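Local coordinates for protein dTDP-glucose 4,6-dehydratase (Klebsiella pneumoniae, PDB 5U4Q) that binds NAD and probably catalyses the dehydration of dTDP-glucose to dTDP-4-dehydro-6-deoxyglucose, at residues A[16-21]-A[225-230]; A[107-112]-A[162-167]; A[131-136]-A[260-265]; A[242-247]-A[253-258]. One frame throughout, in Å; residues are numbered along the deposited sequence. Where two conformers were deposited one is given.

Contact 1. Residues A[16-21]-A[225-230]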
# COMPACT_ATOMS: atom_id res chain seq x y z
N GLY A 16 19.62 1.21 -10.62
CA GLY A 16 20.10 -0.18 -10.47
C GLY A 16 21.38 -0.47 -11.20
O GLY A 16 22.27 -1.16 -10.67
N PHE A 17 21.52 0.07 -12.41
CA PHE A 17 22.76 -0.11 -13.16
C PHE A 17 23.94 0.43 -12.34
O PHE A 17 24.96 -0.24 -12.13
CB PHE A 17 22.71 0.61 -14.51
CG PHE A 17 24.06 0.91 -15.07
CD1 PHE A 17 24.89 -0.11 -15.52
CD2 PHE A 17 24.53 2.21 -15.13
CE1 PHE A 17 26.15 0.17 -16.00
CE2 PHE A 17 25.78 2.49 -15.62
CZ PHE A 17 26.60 1.46 -16.06
N HIS A 18 23.82 1.67 -11.87
CA HIS A 18 24.89 2.26 -11.11
C HIS A 18 25.23 1.54 -9.81
O HIS A 18 26.42 1.42 -9.46
CB HIS A 18 24.61 3.75 -10.83
CG HIS A 18 24.76 4.64 -12.02
ND1 HIS A 18 25.95 5.26 -12.34
CD2 HIS A 18 23.86 5.03 -12.94
CE1 HIS A 18 25.75 6.02 -13.41
NE2 HIS A 18 24.50 5.89 -13.80
N ILE A 19 24.21 1.03 -9.12
CA ILE A 19 24.44 0.30 -7.89
C ILE A 19 25.15 -1.02 -8.23
O ILE A 19 26.15 -1.35 -7.61
CB ILE A 19 23.13 0.03 -7.11
CG1 ILE A 19 22.48 1.36 -6.68
CG2 ILE A 19 23.39 -0.87 -5.90
CD1 ILE A 19 23.31 2.22 -5.82
N ALA A 20 24.65 -1.73 -9.24
CA ALA A 20 25.31 -3.00 -9.62
C ALA A 20 26.77 -2.76 -10.02
O ALA A 20 27.67 -3.50 -9.62
CB ALA A 20 24.56 -3.63 -10.75
N GLN A 21 27.01 -1.72 -10.82
CA GLN A 21 28.37 -1.44 -11.27
C GLN A 21 29.32 -1.17 -10.08
O GLN A 21 30.45 -1.67 -10.03
CB GLN A 21 28.35 -0.23 -12.22
CG GLN A 21 29.70 0.18 -12.77
CD GLN A 21 29.57 1.37 -13.68
OE1 GLN A 21 29.14 2.48 -13.25
NE2 GLN A 21 29.90 1.18 -14.93
N ASP A 225 26.55 10.43 -5.89
CA ASP A 225 26.28 10.70 -4.48
C ASP A 225 25.22 9.73 -3.96
O ASP A 225 25.35 9.23 -2.84
CB ASP A 225 25.87 12.17 -4.30
CG ASP A 225 27.00 13.11 -4.56
OD1 ASP A 225 28.14 12.79 -4.17
OD2 ASP A 225 26.73 14.21 -5.06
N ILE A 226 24.19 9.45 -4.76
CA ILE A 226 23.19 8.44 -4.39
C ILE A 226 23.86 7.07 -4.22
O ILE A 226 23.62 6.36 -3.23
CB ILE A 226 22.08 8.33 -5.46
CG1 ILE A 226 21.22 9.62 -5.49
CG2 ILE A 226 21.21 7.08 -5.26
CD1 ILE A 226 20.43 9.93 -4.22
N VAL A 227 24.71 6.70 -5.15
CA VAL A 227 25.38 5.40 -5.11
C VAL A 227 26.21 5.25 -3.84
O VAL A 227 26.13 4.22 -3.16
CB VAL A 227 26.27 5.19 -6.34
CG1 VAL A 227 27.19 3.99 -6.17
CG2 VAL A 227 25.43 5.05 -7.60
N GLU A 228 26.98 6.27 -3.49
CA GLU A 228 27.81 6.20 -2.29
C GLU A 228 26.93 5.97 -1.06
O GLU A 228 27.26 5.11 -0.23
CB GLU A 228 28.64 7.48 -2.14
CG GLU A 228 29.60 7.46 -0.96
CD GLU A 228 30.64 6.37 -1.06
OE1 GLU A 228 31.05 6.01 -2.17
OE2 GLU A 228 31.08 5.88 0.02
N ALA A 229 25.83 6.71 -0.96
CA ALA A 229 24.93 6.56 0.19
C ALA A 229 24.29 5.17 0.27
O ALA A 229 24.22 4.54 1.34
CB ALA A 229 23.84 7.60 0.13
N VAL A 230 23.79 4.70 -0.86
CA VAL A 230 23.13 3.41 -0.88
C VAL A 230 24.09 2.30 -0.53
O VAL A 230 23.73 1.38 0.21
CB VAL A 230 22.46 3.16 -2.25
CG1 VAL A 230 21.91 1.75 -2.37
CG2 VAL A 230 21.36 4.19 -2.48
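Ile19 on helix 14-25 and Val227 on helix 223-234 are the closest pair of segments 16-21 and 225-230, with their CA atoms 5.9 Å apart. The packing here is purely apolar. One methyl does most of the work on the first helix. Ile19 CG1 lies anti to the carbonyl carbon (chi1 -63°), and this sends CD1 across to the other helix. CD1 rests against Val227 CA at 3.9 Å and meets Val230 CG1 at 3.8 Å. The Ile19 and Val230 side chains cross at about a right angle. Val227 CG2 faces both residues: it lies 3.6 Å from His18 CB and also touches Ile19 CD1. The touching residues are all buried.

The short helical segments cross at -56°, with their axes 9.7 Å apart. Both helices pack on the parallel sheet of the Rossmann fold. Gly16 is the last glycine of the GxxGxxG pattern that leads into helix 14-25, the usual dinucleotide-binding signature. The bound NAD lies about 8 Å from the side chain of His18. Ile19 and Val230 both also touch Ile83 on strand 81-84.

Polar and aromatic contacts hold the His18 ring. It turns away from helix 223-234, and its NE2 is hydrogen-bonded to Pro187 O. Phe17 CD2 sits over one face of that ring, 3.6 Å above its plane and toward the rim.

Contact 2. Residues A[107-112]-A[162-167]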
# COMPACT_ATOMS: atom_id res chain seq x y z
N MSE A 107 2.36 -6.73 -5.85
CA MSE A 107 2.66 -8.17 -5.91
C MSE A 107 4.14 -8.42 -6.03
O MSE A 107 4.69 -9.32 -5.38
CB MSE A 107 1.96 -8.77 -7.12
CG MSE A 107 2.21 -10.27 -7.34
SE MSE A 107 1.48 -11.38 -5.89
CE MSE A 107 -0.43 -11.02 -6.21
N GLY A 108 4.80 -7.64 -6.87
CA GLY A 108 6.23 -7.80 -7.01
C GLY A 108 6.99 -7.60 -5.72
O GLY A 108 7.95 -8.33 -5.41
N TYR A 109 6.54 -6.64 -4.92
CA TYR A 109 7.19 -6.35 -3.64
C TYR A 109 6.98 -7.54 -2.69
O TYR A 109 7.88 -7.91 -1.95
CB TYR A 109 6.71 -5.02 -3.04
CG TYR A 109 7.59 -4.58 -1.88
CD1 TYR A 109 8.84 -4.06 -2.11
CD2 TYR A 109 7.17 -4.71 -0.57
CE1 TYR A 109 9.68 -3.70 -1.04
CE2 TYR A 109 7.98 -4.35 0.48
CZ TYR A 109 9.23 -3.83 0.25
OH TYR A 109 10.04 -3.48 1.30
N LEU A 110 5.79 -8.13 -2.71
CA LEU A 110 5.54 -9.31 -1.88
C LEU A 110 6.48 -10.45 -2.27
O LEU A 110 7.00 -11.11 -1.39
CB LEU A 110 4.10 -9.77 -1.94
CG LEU A 110 3.76 -10.97 -1.04
CD1 LEU A 110 4.09 -10.75 0.43
CD2 LEU A 110 2.30 -11.38 -1.22
N ASN A 111 6.69 -10.66 -3.58
CA ASN A 111 7.62 -11.73 -4.02
C ASN A 111 9.02 -11.48 -3.46
O ASN A 111 9.70 -12.41 -3.04
CB ASN A 111 7.62 -11.89 -5.54
CG ASN A 111 6.29 -12.42 -6.05
OD1 ASN A 111 5.55 -13.04 -5.28
ND2 ASN A 111 5.96 -12.15 -7.31
N ILE A 112 9.46 -10.22 -3.47
CA ILE A 112 10.74 -9.87 -2.87
C ILE A 112 10.74 -10.23 -1.36
O ILE A 112 11.71 -10.84 -0.87
CB ILE A 112 11.05 -8.35 -3.04
CG1 ILE A 112 11.33 -8.00 -4.50
CG2 ILE A 112 12.20 -7.88 -2.15
CD1 ILE A 112 12.68 -8.42 -5.01
N GLU A 162 6.45 0.23 2.38
CA GLU A 162 6.97 0.49 3.73
C GLU A 162 6.17 -0.30 4.78
O GLU A 162 6.76 -0.86 5.71
CB GLU A 162 6.98 1.99 4.04
CG GLU A 162 7.88 2.83 3.13
CD GLU A 162 7.90 4.30 3.48
OE1 GLU A 162 7.39 4.69 4.57
OE2 GLU A 162 8.46 5.10 2.69
N LEU A 163 4.85 -0.35 4.60
CA LEU A 163 3.98 -1.07 5.55
C LEU A 163 4.27 -2.55 5.53
O LEU A 163 4.34 -3.20 6.58
CB LEU A 163 2.51 -0.82 5.25
CG LEU A 163 1.99 0.60 5.53
CD1 LEU A 163 0.73 0.82 4.73
CD2 LEU A 163 1.78 0.82 7.03
N MSE A 164 4.43 -3.09 4.32
CA MSE A 164 4.72 -4.50 4.14
C MSE A 164 6.09 -4.83 4.72
O MSE A 164 6.26 -5.85 5.39
CB MSE A 164 4.58 -4.87 2.66
CG MSE A 164 3.13 -4.68 2.18
SE MSE A 164 2.98 -4.51 0.22
CE MSE A 164 3.46 -6.34 -0.30
N ALA A 165 7.08 -3.96 4.48
CA ALA A 165 8.42 -4.14 5.05
C ALA A 165 8.33 -4.19 6.58
O ALA A 165 8.95 -5.07 7.22
CB ALA A 165 9.37 -3.03 4.61
N HIS A 166 7.54 -3.30 7.15
CA HIS A 166 7.41 -3.26 8.62
C HIS A 166 6.90 -4.61 9.14
O HIS A 166 7.46 -5.18 10.09
CB HIS A 166 6.46 -2.19 9.10
CG HIS A 166 6.43 -2.13 10.58
ND1 HIS A 166 5.49 -2.80 11.34
CD2 HIS A 166 7.31 -1.58 11.46
CE1 HIS A 166 5.79 -2.66 12.62
NE2 HIS A 166 6.88 -1.91 12.72
N THR A 167 5.85 -5.14 8.50
CA THR A 167 5.30 -6.43 8.94
C THR A 167 6.29 -7.60 8.81
O THR A 167 6.35 -8.45 9.68
CB THR A 167 3.98 -6.83 8.20
OG1 THR A 167 4.26 -7.22 6.86
CG2 THR A 167 2.98 -5.75 8.20
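Met164, a selenomethionine, reaches from helix 153-172 to Tyr109 and Leu110 on helix 98-118. Met164 has two conformers, and its tip contacts hold for one, less certainly. Its chain leaves CB beside the backbone N and bends at the selenium (chi3 68°). The terminal CE comes to rest 3.8 Å from Leu110 N and 3.9 Å from Leu110 CB. The same methyl lies near the ring plane of Tyr109, 4.1 Å from CD2. The Met164 and Tyr109 side chains run past each other in opposite directions. Tyr109 CE2 also meets Met164 CB at 4.1 Å.

The polar side-chain group at this meeting point is the Tyr109 hydroxyl. With CG anti to the backbone N (chi1 -168°), the ring spans the gap and puts OH 3.4 Å from Ala165 CB. The hydroxyl is buried and has no hydrogen-bond partner in the model.

The two segments run in the same general direction, 23° apart, with their axes 10.6 Å from each other. They cover one side of the Rossmann sheet, where the Tyr109 ring meets Tyr126 of strand 123-129 edge-to-face. Their outer sides pack on the second subunit: Leu110 on its Ala102 and Leu163 on its Lys159. This is consistent with the four-helix dimer interface known from this family, made of these two helices and their counterparts in the second subunit.

Contact 3. Residues A[131-136]-A[260-265]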
# COMPACT_ATOMS: atom_id res chain seq x y z
N SER A 131 7.14 11.00 -2.94
CA SER A 131 5.72 11.18 -3.21
C SER A 131 4.83 10.74 -2.03
O SER A 131 3.66 11.14 -1.95
CB SER A 131 5.32 10.44 -4.50
OG SER A 131 5.45 9.03 -4.34
N VAL A 132 5.35 9.92 -1.11
CA VAL A 132 4.54 9.49 0.05
C VAL A 132 4.10 10.69 0.90
O VAL A 132 3.12 10.58 1.63
CB VAL A 132 5.22 8.43 0.94
CG1 VAL A 132 5.51 7.17 0.13
CG2 VAL A 132 6.48 8.96 1.63
N TYR A 133 4.82 11.80 0.79
CA TYR A 133 4.49 13.02 1.58
C TYR A 133 3.13 13.58 1.18
O TYR A 133 2.53 14.30 1.95
CB TYR A 133 5.64 14.05 1.59
CG TYR A 133 6.85 13.50 2.36
CD1 TYR A 133 6.77 13.30 3.73
CD2 TYR A 133 8.04 13.14 1.71
CE1 TYR A 133 7.81 12.79 4.44
CE2 TYR A 133 9.11 12.63 2.42
CZ TYR A 133 9.00 12.44 3.77
OH TYR A 133 10.02 11.91 4.51
N GLY A 134 2.66 13.23 -0.01
CA GLY A 134 1.28 13.55 -0.43
C GLY A 134 0.82 14.98 -0.19
O GLY A 134 1.44 15.90 -0.68
N LEU A 135 -0.26 15.12 0.56
CA LEU A 135 -0.85 16.44 0.83
C LEU A 135 -0.11 17.25 1.88
O LEU A 135 -0.49 18.39 2.15
CB LEU A 135 -2.31 16.28 1.25
CG LEU A 135 -3.32 15.79 0.20
CD1 LEU A 135 -4.66 15.51 0.85
CD2 LEU A 135 -3.46 16.81 -0.92
N ASN A 136 0.93 16.67 2.50
CA ASN A 136 1.69 17.39 3.53
C ASN A 136 2.21 18.73 3.02
O ASN A 136 2.64 18.85 1.87
CB ASN A 136 2.92 16.61 4.00
CG ASN A 136 2.58 15.32 4.74
OD1 ASN A 136 1.46 14.79 4.65
ND2 ASN A 136 3.58 14.79 5.43
N VAL A 260 13.28 3.74 7.71
CA VAL A 260 13.00 4.47 6.47
C VAL A 260 13.79 5.79 6.60
O VAL A 260 13.79 6.42 7.66
CB VAL A 260 11.51 4.73 6.18
CG1 VAL A 260 11.38 5.53 4.89
CG2 VAL A 260 10.74 3.42 6.09
N TYR A 261 14.50 6.17 5.54
CA TYR A 261 15.24 7.41 5.47
C TYR A 261 14.93 8.21 4.21
O TYR A 261 14.74 7.64 3.13
CB TYR A 261 16.75 7.15 5.44
CG TYR A 261 17.27 6.45 6.67
CD1 TYR A 261 17.47 7.15 7.88
CD2 TYR A 261 17.57 5.10 6.64
CE1 TYR A 261 17.91 6.49 9.01
CE2 TYR A 261 18.01 4.43 7.77
CZ TYR A 261 18.18 5.13 8.95
OH TYR A 261 18.63 4.44 10.05
N ASN A 262 14.91 9.53 4.34
CA ASN A 262 14.96 10.39 3.15
C ASN A 262 16.38 10.34 2.58
O ASN A 262 17.36 10.29 3.32
CB ASN A 262 14.70 11.85 3.48
CG ASN A 262 13.26 12.16 3.79
OD1 ASN A 262 12.33 11.51 3.31
ND2 ASN A 262 13.06 13.23 4.54
N ILE A 263 16.48 10.35 1.27
CA ILE A 263 17.79 10.43 0.60
C ILE A 263 17.68 11.53 -0.46
O ILE A 263 16.82 11.48 -1.33
CB ILE A 263 18.22 9.07 0.05
CG1 ILE A 263 19.63 9.15 -0.54
CG2 ILE A 263 17.23 8.52 -0.97
CD1 ILE A 263 20.16 7.81 -0.96
N GLY A 264 18.54 12.53 -0.38
CA GLY A 264 18.43 13.67 -1.29
C GLY A 264 19.48 14.74 -1.04
O GLY A 264 20.46 14.51 -0.34
N ASN A 265 19.25 15.93 -1.60
CA ASN A 265 20.29 16.98 -1.61
C ASN A 265 19.73 18.28 -1.06
O ASN A 265 18.78 18.85 -1.61
CB ASN A 265 20.77 17.16 -3.08
CG ASN A 265 21.89 18.19 -3.24
OD1 ASN A 265 22.39 18.77 -2.26
ND2 ASN A 265 22.29 18.43 -4.49
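Tyr133 joins the loop after strand 123-129 to Asn262 on strand 258-263 through a hydrogen bond. Both strands belong to the parallel sheet of the Rossmann fold, and strand 176-185 lies between them. Tyr133 also begins a type II' beta turn that closes with Asn136 N bonded to Tyr133 O at 2.9 Å. Gly134 follows it with a positive phi.

The Tyr133 side chain leaves the short 3-10 segment toward strand 258-263. CB carries CG anti to the carbonyl carbon (chi1 -67°), which directs the ring to Asn262. CD1 is the ring atom nearest Asn136 ND2, 3.9 Å away at the ring edge. Phe141 stacks on the ring. Further out, CE2 and CZ both lie 3.5 Å from Asn262 OD1. OH, at the tip, donates to Asn262 OD1 at 2.6 Å. It is also hydrogen-bonded to Arg180 NH1, and that nearby charge would probably make the hydroxyl a stronger donor.

Asn262 is gripped at both ends of its amide. ND2 is hydrogen-bonded to Asp304 O, which should help keep the amide from flipping. The turn faces the second subunit, and its Leu135 packs on Ser255 of that subunit. The ring of Tyr133 and the amide of Asn262 stand 66° apart. Even so, the hydroxyl lies in the carbonyl plane of Asn262, on a lone pair of OD1, with a C=O...O angle of 114°.

Contact 4. Residues A[242-247]-A[253-258]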
# COMPACT_ATOMS: atom_id res chain seq x y z
N ALA A 242 13.87 -2.99 21.83
CA ALA A 242 12.83 -3.20 22.83
C ALA A 242 12.32 -1.91 23.49
O ALA A 242 11.26 -1.92 24.12
CB ALA A 242 13.31 -4.17 23.90
N ASP A 243 13.06 -0.82 23.36
CA ASP A 243 12.67 0.44 23.96
C ASP A 243 11.77 1.32 23.14
O ASP A 243 11.22 2.31 23.63
CB ASP A 243 13.91 1.19 24.34
CG ASP A 243 14.60 0.52 25.44
OD1 ASP A 243 14.07 0.63 26.56
OD2 ASP A 243 15.58 -0.18 25.19
N TRP A 244 11.58 0.96 21.88
CA TRP A 244 10.77 1.78 21.03
C TRP A 244 9.28 1.61 21.29
O TRP A 244 8.82 0.51 21.58
CB TRP A 244 11.08 1.39 19.57
CG TRP A 244 10.44 2.26 18.53
CD1 TRP A 244 10.98 3.36 17.93
CD2 TRP A 244 9.15 2.09 17.96
NE1 TRP A 244 10.10 3.90 17.02
CE2 TRP A 244 8.96 3.14 17.02
CE3 TRP A 244 8.12 1.16 18.15
CZ2 TRP A 244 7.78 3.28 16.27
CZ3 TRP A 244 6.95 1.30 17.39
CH2 TRP A 244 6.80 2.34 16.47
N THR A 245 8.57 2.72 21.18
CA THR A 245 7.11 2.70 21.20
C THR A 245 6.59 3.60 20.09
O THR A 245 7.25 4.53 19.65
CB THR A 245 6.51 3.20 22.54
OG1 THR A 245 6.65 4.61 22.64
CG2 THR A 245 7.14 2.52 23.74
N VAL A 246 5.36 3.32 19.63
CA VAL A 246 4.72 4.18 18.65
C VAL A 246 4.61 5.60 19.19
O VAL A 246 4.87 6.55 18.49
CB VAL A 246 3.32 3.66 18.27
CG1 VAL A 246 2.55 4.67 17.44
CG2 VAL A 246 3.45 2.32 17.54
N GLU A 247 4.25 5.71 20.47
CA GLU A 247 3.98 6.99 21.08
C GLU A 247 5.23 7.90 21.17
O GLU A 247 5.10 9.11 21.05
CB GLU A 247 3.26 6.76 22.42
CG GLU A 247 1.86 6.11 22.25
CD GLU A 247 1.83 4.65 21.75
OE1 GLU A 247 2.75 3.86 22.11
OE2 GLU A 247 0.82 4.27 21.04
N THR A 253 10.59 4.35 12.07
CA THR A 253 11.36 3.58 13.02
C THR A 253 10.41 2.53 13.63
O THR A 253 9.21 2.58 13.37
CB THR A 253 11.86 4.51 14.14
OG1 THR A 253 10.76 5.27 14.68
CG2 THR A 253 12.91 5.47 13.59
N SER A 254 10.95 1.59 14.42
CA SER A 254 10.12 0.56 15.07
C SER A 254 10.91 -0.21 16.13
O SER A 254 12.11 -0.05 16.25
CB SER A 254 9.63 -0.47 14.02
OG SER A 254 8.83 -1.52 14.60
N SER A 255 10.22 -1.05 16.89
CA SER A 255 10.88 -2.04 17.72
C SER A 255 11.45 -3.15 16.84
O SER A 255 12.37 -3.86 17.22
CB SER A 255 9.93 -2.63 18.76
OG SER A 255 8.71 -3.03 18.16
N ALA A 256 10.84 -3.33 15.65
CA ALA A 256 11.34 -4.28 14.66
C ALA A 256 12.57 -3.68 13.98
O ALA A 256 12.75 -2.46 14.02
CB ALA A 256 10.26 -4.53 13.63
N PRO A 257 13.38 -4.52 13.32
CA PRO A 257 14.58 -4.03 12.57
C PRO A 257 14.15 -3.42 11.23
O PRO A 257 14.40 -3.97 10.16
CB PRO A 257 15.42 -5.30 12.39
CG PRO A 257 14.39 -6.39 12.37
CD PRO A 257 13.35 -5.98 13.37
N TYR A 258 13.51 -2.26 11.34
CA TYR A 258 12.86 -1.55 10.24
C TYR A 258 13.22 -0.08 10.30
O TYR A 258 13.10 0.56 11.35
CB TYR A 258 11.35 -1.68 10.39
CG TYR A 258 10.46 -0.63 9.72
CD1 TYR A 258 9.95 -0.85 8.43
CD2 TYR A 258 10.07 0.54 10.38
CE1 TYR A 258 9.13 0.09 7.82
CE2 TYR A 258 9.24 1.48 9.78
CZ TYR A 258 8.75 1.24 8.50
OH TYR A 258 7.92 2.18 7.92
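The indole of Trp244 lies flat against the backbone of its own returning chain. Ser254 CA sits over the six-membered ring in a CH-pi contact, 3.5 Å from the centroid and 15° off the ring normal. Both partners belong to the long irregular connection between helix 223-234 and strand 258-263 of the Rossmann fold, which here doubles back on itself. The chain from Thr253 to Ser255 runs across one face of the indole. Ser255 N comes within 3.3 Å of Trp244 CE3. On the opposite face lies Val246 N, toward the rim.

Trp244 CG is anti to the backbone N (chi1 -173°), which swings the ring over to the returning chain. There its NE1 donates to Thr253 OG1 at 2.8 Å, with an N-H...O angle of 143°. OG1 also bonds Ser250 N. Bond and face contact together should fix the indole's rotation.

The second subunit adds to the packing: its His149 ring meets Trp244, and its Leu135 packs on Trp244 and Ser254. The Ser254 side chain turns away from the indole, and its OG is hydrogen-bonded to His166 NE2. The same OG accepts from Ala256 N at 2.9 Å, making an ST turn.

All four contacts fall within one Rossmann-type domain. Contact 1 spans most of it, from helix 14-25 to helix 223-234, and contact 2 lies within that span. Contact 3 crosses both along the chain. Contact 4 follows contacts 1 and 2 and ends at the first residue of strand 258-263. That strand ties contact 3 to contact 1, where Ile263 packs on Ile226, Ala229 and Val230. Contacts 2 and 4, with centres 18 Å apart, meet directly through His166 and Tyr258. Contacts 1 and 4 are the farthest apart, with centres 28 Å from each other. Contact 1 stays within one subunit, near the NAD, while contacts 2, 3 and 4 all reach the second subunit.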